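Local coordinates for copper-transporting ATPase (PDB 2YJ4), which probably couples ATP hydrolysis to metal-ion transport across the membrane as a type IB P-type ATPase, the chain here holding its ATP-binding and phosphorylation domains, at residues G42-T47 and F131-V136; I155-G160 and L173-Y178; L202-G207 and V219-G224. The protein carries 1 engineered substitution. One frame throughout, in Å; residues are numbered along the deposited sequence.

Interaction 1. Residues G42-T47 and F131-V136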
loop_
_atom_site.group_PDB
_atom_site.type_symbol
_atom_site.label_atom_id
_atom_site.label_comp_id
_atom_site.label_asym_id
_atom_site.label_seq_id
_atom_site.Cartn_x
_atom_site.Cartn_y
_atom_site.Cartn_z
ATOM N N GLY A 42 -3.712 -3.997 1.782
ATOM C CA GLY A 42 -3.455 -3.584 0.419
ATOM C C GLY A 42 -4.739 -3.425 -0.359
ATOM O O GLY A 42 -4.782 -3.689 -1.556
ATOM N N THR A 43 -5.795 -2.987 0.311
ATOM C CA THR A 43 -7.104 -2.994 -0.326
ATOM C C THR A 43 -7.824 -1.648 -0.312
ATOM O O THR A 43 -8.273 -1.179 0.738
ATOM C CB THR A 43 -8.007 -4.063 0.289
ATOM O OG1 THR A 43 -9.292 -4.010 -0.346
ATOM C CG2 THR A 43 -8.152 -3.829 1.788
ATOM N N PRO A 44 -7.953 -1.038 -1.496
ATOM C CA PRO A 44 -8.581 0.267 -1.735
ATOM C C PRO A 44 -10.081 0.259 -1.448
ATOM O O PRO A 44 -10.778 -0.696 -1.794
ATOM C CB PRO A 44 -8.346 0.499 -3.229
ATOM C CG PRO A 44 -7.184 -0.398 -3.581
ATOM C CD PRO A 44 -7.410 -1.615 -2.735
ATOM N N ILE A 45 -10.555 1.323 -0.806
ATOM C CA ILE A 45 -11.968 1.524 -0.542
ATOM C C ILE A 45 -12.386 2.922 -0.998
ATOM O O ILE A 45 -11.548 3.818 -1.146
ATOM C CB ILE A 45 -12.282 1.425 0.968
ATOM C CG1 ILE A 45 -11.472 2.467 1.749
ATOM C CG2 ILE A 45 -12.010 0.008 1.516
ATOM C CD1 ILE A 45 -12.128 2.913 3.070
ATOM N N VAL A 46 -13.685 3.103 -1.220
ATOM C CA VAL A 46 -14.239 4.429 -1.419
ATOM C C VAL A 46 -14.400 5.098 -0.061
ATOM O O VAL A 46 -15.113 4.585 0.811
ATOM C CB VAL A 46 -15.593 4.371 -2.132
ATOM C CG1 VAL A 46 -16.216 5.757 -2.195
ATOM C CG2 VAL A 46 -15.420 3.797 -3.532
ATOM N N THR A 47 -13.711 6.220 0.132
ATOM C CA THR A 47 -13.834 6.972 1.378
ATOM C C THR A 47 -14.884 8.037 1.146
ATOM O O THR A 47 -15.597 8.447 2.061
ATOM C CB THR A 47 -12.504 7.650 1.812
ATOM O OG1 THR A 47 -12.288 8.827 1.037
ATOM C CG2 THR A 47 -11.315 6.732 1.618
ATOM N N PHE A 131 -14.727 10.019 -7.009
ATOM C CA PHE A 131 -14.442 9.175 -5.877
ATOM C C PHE A 131 -13.119 9.547 -5.257
ATOM O O PHE A 131 -12.124 9.787 -5.947
ATOM C CB PHE A 131 -14.376 7.721 -6.322
ATOM C CG PHE A 131 -15.675 7.189 -6.792
ATOM C CD1 PHE A 131 -16.084 7.397 -8.093
ATOM C CD2 PHE A 131 -16.498 6.477 -5.929
ATOM C CE1 PHE A 131 -17.303 6.903 -8.533
ATOM C CE2 PHE A 131 -17.716 5.984 -6.358
ATOM C CZ PHE A 131 -18.122 6.198 -7.666
ATOM N N ASN A 132 -13.114 9.587 -3.939
ATOM C CA ASN A 132 -11.862 9.623 -3.215
ATOM C C ASN A 132 -11.618 8.197 -2.761
ATOM O O ASN A 132 -12.415 7.637 -2.011
ATOM C CB ASN A 132 -11.933 10.591 -2.024
ATOM C CG ASN A 132 -10.612 10.709 -1.293
ATOM O OD1 ASN A 132 -10.470 10.223 -0.177
ATOM N ND2 ASN A 132 -9.631 11.339 -1.931
ATOM N N ILE A 133 -10.554 7.577 -3.247
ATOM C CA ILE A 133 -10.293 6.223 -2.804
ATOM C C ILE A 133 -8.996 6.153 -2.002
ATOM O O ILE A 133 -8.019 6.837 -2.299
ATOM C CB ILE A 133 -10.356 5.166 -3.967
ATOM C CG1 ILE A 133 -8.967 4.825 -4.490
ATOM C CG2 ILE A 133 -11.303 5.593 -5.094
ATOM C CD1 ILE A 133 -8.325 3.724 -3.716
ATOM N N SER A 134 -8.997 5.338 -0.961
ATOM C CA SER A 134 -7.796 5.182 -0.174
ATOM C C SER A 134 -7.730 3.817 0.504
ATOM O O SER A 134 -8.541 2.921 0.234
ATOM C CB SER A 134 -7.685 6.306 0.859
ATOM O OG SER A 134 -8.529 6.068 1.972
ATOM N N ASP A 135 -6.761 3.679 1.398
ATOM C CA ASP A 135 -6.435 2.393 1.975
ATOM C C ASP A 135 -7.007 2.234 3.369
ATOM O O ASP A 135 -7.479 3.200 3.962
ATOM C CB ASP A 135 -4.924 2.229 2.014
ATOM C CG ASP A 135 -4.467 1.024 1.248
ATOM O OD1 ASP A 135 -5.326 0.157 0.978
ATOM O OD2 ASP A 135 -3.264 0.946 0.908
ATOM N N VAL A 136 -6.978 1.006 3.879
ATOM C CA VAL A 136 -7.308 0.747 5.278
ATOM C C VAL A 136 -6.023 0.550 6.079
ATOM O O VAL A 136 -5.230 -0.324 5.768
ATOM C CB VAL A 136 -8.184 -0.514 5.439
ATOM C CG1 VAL A 136 -8.718 -0.619 6.869
ATOM C CG2 VAL A 136 -9.331 -0.491 4.440
#

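Interaction 2. Residues I155-G160 and L173-Y178. With PO4 (phosphate ion), chain D.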
loop_
_atom_site.group_PDB
_atom_site.type_symbol
_atom_site.label_atom_id
_atom_site.label_comp_id
_atom_site.label_asym_id
_atom_site.label_seq_id
_atom_site.Cartn_x
_atom_site.Cartn_y
_atom_site.Cartn_z
ATOM N N ILE A 155 12.483 5.998 12.779
ATOM C CA ILE A 155 11.471 5.349 11.975
ATOM C C ILE A 155 11.130 6.263 10.833
ATOM O O ILE A 155 10.845 7.431 11.051
ATOM C CB ILE A 155 10.206 5.067 12.784
ATOM C CG1 ILE A 155 10.523 4.102 13.923
ATOM C CG2 ILE A 155 9.125 4.519 11.875
ATOM C CD1 ILE A 155 9.310 3.630 14.663
ATOM N N ILE A 156 11.178 5.727 9.619
ATOM C CA ILE A 156 10.848 6.486 8.432
ATOM C C ILE A 156 9.741 5.771 7.670
ATOM O O ILE A 156 9.739 4.536 7.566
ATOM C CB ILE A 156 12.092 6.647 7.509
ATOM C CG1 ILE A 156 13.253 7.298 8.277
ATOM C CG2 ILE A 156 11.731 7.436 6.251
ATOM C CD1 ILE A 156 14.553 7.387 7.491
ATOM N N ILE A 157 8.796 6.535 7.138
ATOM C CA ILE A 157 7.811 5.965 6.234
ATOM C C ILE A 157 8.002 6.486 4.810
ATOM O O ILE A 157 8.181 7.678 4.604
ATOM C CB ILE A 157 6.395 6.255 6.679
ATOM C CG1 ILE A 157 6.172 5.690 8.089
ATOM C CG2 ILE A 157 5.406 5.659 5.668
ATOM C CD1 ILE A 157 4.805 5.994 8.679
ATOM N N LEU A 158 7.976 5.564 3.849
ATOM C CA LEU A 158 8.042 5.859 2.419
ATOM C C LEU A 158 6.812 5.335 1.666
ATOM O O LEU A 158 6.301 4.262 1.979
ATOM C CB LEU A 158 9.268 5.176 1.820
ATOM C CG LEU A 158 10.626 5.491 2.419
ATOM C CD1 LEU A 158 11.689 4.713 1.669
ATOM C CD2 LEU A 158 10.878 6.987 2.372
ATOM N N SER A 159 6.350 6.079 0.669
ATOM C CA SER A 159 5.373 5.544 -0.290
ATOM C C SER A 159 5.321 6.339 -1.594
ATOM O O SER A 159 5.750 7.489 -1.651
ATOM C CB SER A 159 3.963 5.436 0.314
ATOM O OG SER A 159 3.465 6.700 0.702
ATOM N N GLY A 160 4.796 5.708 -2.639
ATOM C CA GLY A 160 4.545 6.394 -3.893
ATOM C C GLY A 160 3.188 7.066 -3.833
ATOM O O GLY A 160 2.656 7.517 -4.850
ATOM N N LEU A 173 0.197 7.548 13.375
ATOM C CA LEU A 173 1.046 6.638 14.140
ATOM C C LEU A 173 2.135 7.413 14.869
ATOM O O LEU A 173 2.998 6.835 15.528
ATOM C CB LEU A 173 1.669 5.600 13.213
ATOM C CG LEU A 173 0.664 4.728 12.466
ATOM C CD1 LEU A 173 1.345 3.961 11.346
ATOM C CD2 LEU A 173 -0.011 3.782 13.435
ATOM N N ASN A 174 2.067 8.731 14.743
ATOM C CA ASN A 174 3.053 9.641 15.309
ATOM C C ASN A 174 4.473 9.386 14.825
ATOM O O ASN A 174 5.392 9.153 15.621
ATOM C CB ASN A 174 3.000 9.673 16.836
ATOM C CG ASN A 174 3.680 10.907 17.405
ATOM O OD1 ASN A 174 3.133 12.010 17.345
ATOM N ND2 ASN A 174 4.882 10.730 17.944
ATOM N N ILE A 175 4.640 9.439 13.508
ATOM C CA ILE A 175 5.962 9.416 12.908
ATOM C C ILE A 175 6.234 10.780 12.291
ATOM O O ILE A 175 5.452 11.265 11.477
ATOM C CB ILE A 175 6.069 8.330 11.830
ATOM C CG1 ILE A 175 5.660 6.965 12.403
ATOM C CG2 ILE A 175 7.485 8.326 11.209
ATOM C CD1 ILE A 175 6.499 6.504 13.594
ATOM N N GLN A 176 7.330 11.410 12.695
ATOM C CA GLN A 176 7.636 12.741 12.199
ATOM C C GLN A 176 8.178 12.662 10.786
ATOM O O GLN A 176 7.869 13.509 9.951
ATOM C CB GLN A 176 8.652 13.436 13.107
ATOM N N GLU A 177 8.981 11.634 10.521
ATOM C CA GLU A 177 9.726 11.554 9.267
ATOM C C GLU A 177 9.138 10.593 8.232
ATOM O O GLU A 177 9.163 9.368 8.405
ATOM C CB GLU A 177 11.181 11.202 9.543
ATOM C CG GLU A 177 12.084 11.480 8.361
ATOM C CD GLU A 177 13.519 11.724 8.771
ATOM O OE1 GLU A 177 13.890 11.348 9.913
ATOM O OE2 GLU A 177 14.267 12.300 7.948
ATOM N N TYR A 178 8.620 11.168 7.152
ATOM C CA TYR A 178 8.001 10.411 6.074
ATOM C C TYR A 178 8.241 11.120 4.753
ATOM O O TYR A 178 8.593 12.294 4.738
ATOM C CB TYR A 178 6.500 10.295 6.304
ATOM C CG TYR A 178 5.762 11.597 6.122
ATOM C CD1 TYR A 178 5.317 11.990 4.867
ATOM C CD2 TYR A 178 5.516 12.436 7.202
ATOM C CE1 TYR A 178 4.647 13.176 4.687
ATOM C CE2 TYR A 178 4.847 13.628 7.036
ATOM C CZ TYR A 178 4.411 13.996 5.773
ATOM O OH TYR A 178 3.741 15.187 5.587
HETATM P P PO4 D . 4.132 2.100 -1.550
HETATM O O1 PO4 D . 3.457 2.913 -0.464
HETATM O O2 PO4 D . 5.250 2.908 -2.176
HETATM O O3 PO4 D . 4.672 0.833 -0.939
HETATM O O4 PO4 D . 3.159 1.786 -2.681
#

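Interaction 3. Residues L202-G207 and V219-G224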
loop_
_atom_site.group_PDB
_atom_site.type_symbol
_atom_site.label_atom_id
_atom_site.label_comp_id
_atom_site.label_asym_id
_atom_site.label_seq_id
_atom_site.Cartn_x
_atom_site.Cartn_y
_atom_site.Cartn_z
ATOM N N LEU A 202 16.652 -1.398 8.272
ATOM C CA LEU A 202 15.733 -2.523 8.132
ATOM C C LEU A 202 14.469 -1.973 7.499
ATOM O O LEU A 202 13.942 -0.954 7.951
ATOM C CB LEU A 202 15.416 -3.171 9.483
ATOM C CG LEU A 202 14.547 -4.438 9.394
ATOM C CD1 LEU A 202 14.829 -5.384 10.536
ATOM C CD2 LEU A 202 13.067 -4.105 9.323
ATOM N N MET A 203 14.002 -2.619 6.437
ATOM C CA MET A 203 12.834 -2.120 5.717
ATOM C C MET A 203 11.796 -3.193 5.563
ATOM O O MET A 203 12.105 -4.343 5.255
ATOM C CB MET A 203 13.190 -1.566 4.329
ATOM C CG MET A 203 11.968 -1.369 3.387
ATOM S SD MET A 203 12.446 -0.618 1.806
ATOM C CE MET A 203 13.824 0.337 2.422
ATOM N N ILE A 204 10.555 -2.799 5.784
ATOM C CA ILE A 204 9.445 -3.679 5.522
ATOM C C ILE A 204 8.720 -3.170 4.277
ATOM O O ILE A 204 8.426 -1.982 4.165
ATOM C CB ILE A 204 8.499 -3.781 6.731
ATOM C CG1 ILE A 204 9.286 -4.177 7.978
ATOM C CG2 ILE A 204 7.422 -4.815 6.472
ATOM C CD1 ILE A 204 9.589 -3.036 8.916
ATOM N N GLY A 205 8.460 -4.077 3.345
ATOM C CA GLY A 205 7.790 -3.735 2.106
ATOM C C GLY A 205 6.771 -4.774 1.682
ATOM O O GLY A 205 6.566 -5.781 2.363
ATOM N N ASP A 206 6.157 -4.533 0.528
ATOM C CA ASP A 206 5.018 -5.309 0.055
ATOM C C ASP A 206 4.609 -4.821 -1.323
ATOM O O ASP A 206 4.030 -3.734 -1.463
ATOM C CB ASP A 206 3.828 -5.117 0.995
ATOM C CG ASP A 206 2.564 -5.789 0.487
ATOM O OD1 ASP A 206 1.982 -5.281 -0.499
ATOM O OD2 ASP A 206 2.148 -6.819 1.082
ATOM N N GLY A 207 4.885 -5.603 -2.351
ATOM C CA GLY A 207 4.372 -5.222 -3.650
ATOM C C GLY A 207 5.365 -4.534 -4.560
ATOM O O GLY A 207 6.500 -4.250 -4.178
ATOM N N VAL A 219 18.672 -5.176 6.199
ATOM C CA VAL A 219 17.823 -6.345 6.359
ATOM C C VAL A 219 16.440 -6.006 5.829
ATOM O O VAL A 219 15.920 -4.913 6.060
ATOM C CB VAL A 219 17.791 -6.885 7.808
ATOM C CG1 VAL A 219 18.355 -5.856 8.776
ATOM C CG2 VAL A 219 16.385 -7.321 8.208
ATOM N N SER A 220 15.870 -6.943 5.088
ATOM C CA SER A 220 14.632 -6.681 4.397
ATOM C C SER A 220 13.539 -7.656 4.825
ATOM O O SER A 220 13.764 -8.864 4.898
ATOM C CB SER A 220 14.863 -6.756 2.888
ATOM O OG SER A 220 15.476 -7.980 2.538
ATOM N N VAL A 221 12.361 -7.108 5.098
ATOM C CA VAL A 221 11.192 -7.899 5.396
ATOM C C VAL A 221 10.096 -7.666 4.357
ATOM O O VAL A 221 9.729 -6.533 4.075
ATOM C CB VAL A 221 10.641 -7.569 6.801
ATOM C CG1 VAL A 221 9.561 -8.567 7.189
ATOM C CG2 VAL A 221 11.770 -7.571 7.839
ATOM N N ALA A 222 9.581 -8.745 3.785
ATOM C CA ALA A 222 8.411 -8.672 2.918
ATOM C C ALA A 222 7.160 -9.128 3.694
ATOM O O ALA A 222 7.241 -9.979 4.588
ATOM C CB ALA A 222 8.616 -9.526 1.701
ATOM N N MET A 223 6.007 -8.557 3.363
ATOM C CA MET A 223 4.756 -8.989 3.963
ATOM C C MET A 223 4.307 -10.334 3.398
ATOM O O MET A 223 4.707 -10.723 2.298
ATOM C CB MET A 223 3.670 -7.953 3.709
ATOM C CG MET A 223 3.955 -6.611 4.347
ATOM S SD MET A 223 4.037 -6.705 6.135
ATOM C CE MET A 223 2.360 -7.251 6.500
ATOM N N GLY A 224 3.473 -11.044 4.153
ATOM C CA GLY A 224 2.889 -12.278 3.667
ATOM C C GLY A 224 2.060 -12.088 2.411
ATOM O O GLY A 224 2.239 -12.797 1.421
#

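Interaction 1. Residues G42-T47 and F131-V136
I45 and S134 form an antiparallel hydrogen-bonded pair that joins strands 45-50 and 126-134 at the edge of the nucleotide-binding domain's antiparallel sheet, close to where both strands lead into the connections to the phosphorylation domain. I45 N reaches S134 O at 2.8 Å, and S134 N returns a bond to I45 O. The next pair, V46 with I133, is non-hydrogen-bonded. On its face both methyls of V46 approach one ring atom of F131; CG1, anti to the backbone N (chi1 174°), meets F131 CD2 at 3.8 Å from the edge, in the ring plane. P44 CB, just before the strand, lies 3.3 Å from I133 CD1. On the other face I45 CG2 touches V136 CG2 at 4.0 Å, the two side chains crossing at about a right angle. Further out, Y77 of helix 69-81 packs on V46 and F131, L56 and A59 also touch the F131 side chain, and the D135 side chain comes close to those of K35 and T36, which bind ATP. Where the chain turns at T47, N132 O takes two donors: T47 N at 2.9 Å, and T47 OG1 at 3.3 Å, the hydroxyl standing 62° out of the carbonyl plane.

Interaction 2. Residues I155-G160 and L173-Y178
I157, I175 and I155 carry the contact, with I175 lying against two isoleucines of strand 154-158. Its CG1 faces I157 CD1 at 3.9 Å, while its CD1 reaches I155 CG2 at 3.7 Å; in each case the side chains cross at about a right angle. I175 can serve both because its CG1 stands anti to the carbonyl carbon (chi1 -54°) and CD1 is then bent at chi2 -59°, which turns the terminal methyl to I155. The CG2 branch of I175 sits 3.5 Å from I155 O. I157 is tied at its backbone as well: I157 N donates to E177 O at 3.1 Å, in the carbonyl plane, with an N-H...O angle of 159°. One residue on, I157 CB meets Y178 CB at 4.1 Å across a parallel bridge, and the Y178 side chain leads away and touches V166, K167 and S170 of helix 163-173. Strand 154-158, helix 163-173 and strand 178-179 form a beta-alpha-beta unit at the edge of the Rossmann-like sheet of the HAD fold. A Schellman motif with N174 at C-prime ends the helix, I175 N bonding to S170 O, and swings the chain back to the strand. K147 and L148 back I155. S159 and G160 bind ATP; here G160 N donates to O2 of a phosphate, probably from the crystallisation liquor, at 2.9 Å; K187 NZ and T36 OG1 bind the same ion.

Interaction 3. Residues L202-G207 and V219-G224
L202 and V219 pair in a parallel bridge, and four backbone hydrogen bonds link strands 201-205 and 219-223. M203 N bonds to V219 O and G205 N to V221 O; in return V221 N reaches M203 O at 2.8 Å, with a nearly straight N-H...O angle of 175°, and M223 N reaches G205 O at 3.0 Å. CA-H...O contacts, such as I204 CA to V221 O at 3.2 Å, fill in between.

The apolar contacts gather on the face of L202, I204, V219 and V221. L202 forks over the two valines: CD1 presses on V219 CG2 at 3.4 Å, and CD2 touches V221 CG2 at 4.0 Å. With an alanine here, both branches would be gone, and V219 CG2 and V221 CG2 would probably be left with a gap beside them. I204 runs alongside V221, its CG1 3.8 Å from V221 CB, and its CG2 meets M223 SD.

At the carboxyl end D206 OD2 lies 3.2 Å from M223 CB, while D206 N bonds to D210 OD2 in the family's GDGxND loop, which in relatives helps to bind magnesium.

The pair belongs to the beta-alpha-beta unit built with helix 211-216: strand 30-34 flanks 202-205 on the other side, and L246 of helix 243-250 packs on I204 and V221.

Interactions 2 and 3 belong to one mixed sheet, whose central strands are parallel, on either side of strand 30-34 in the phosphorylation domain; their centres are about 15 Å apart and their nearest atoms about 5 Å. Interaction 1 lies where the other domain's sheet meets its connections, its centre about 19 and 22 Å from those of interactions 2 and 3. The three converge near T36, an ATP-binding residue that also bonds to the phosphate held by G160. The T36 side chain is about 3 Å from that of D135 and about 6 Å from that of D206. Bound AMP lies about 7 Å from the I133 side chain but about 13 Å from that of D206.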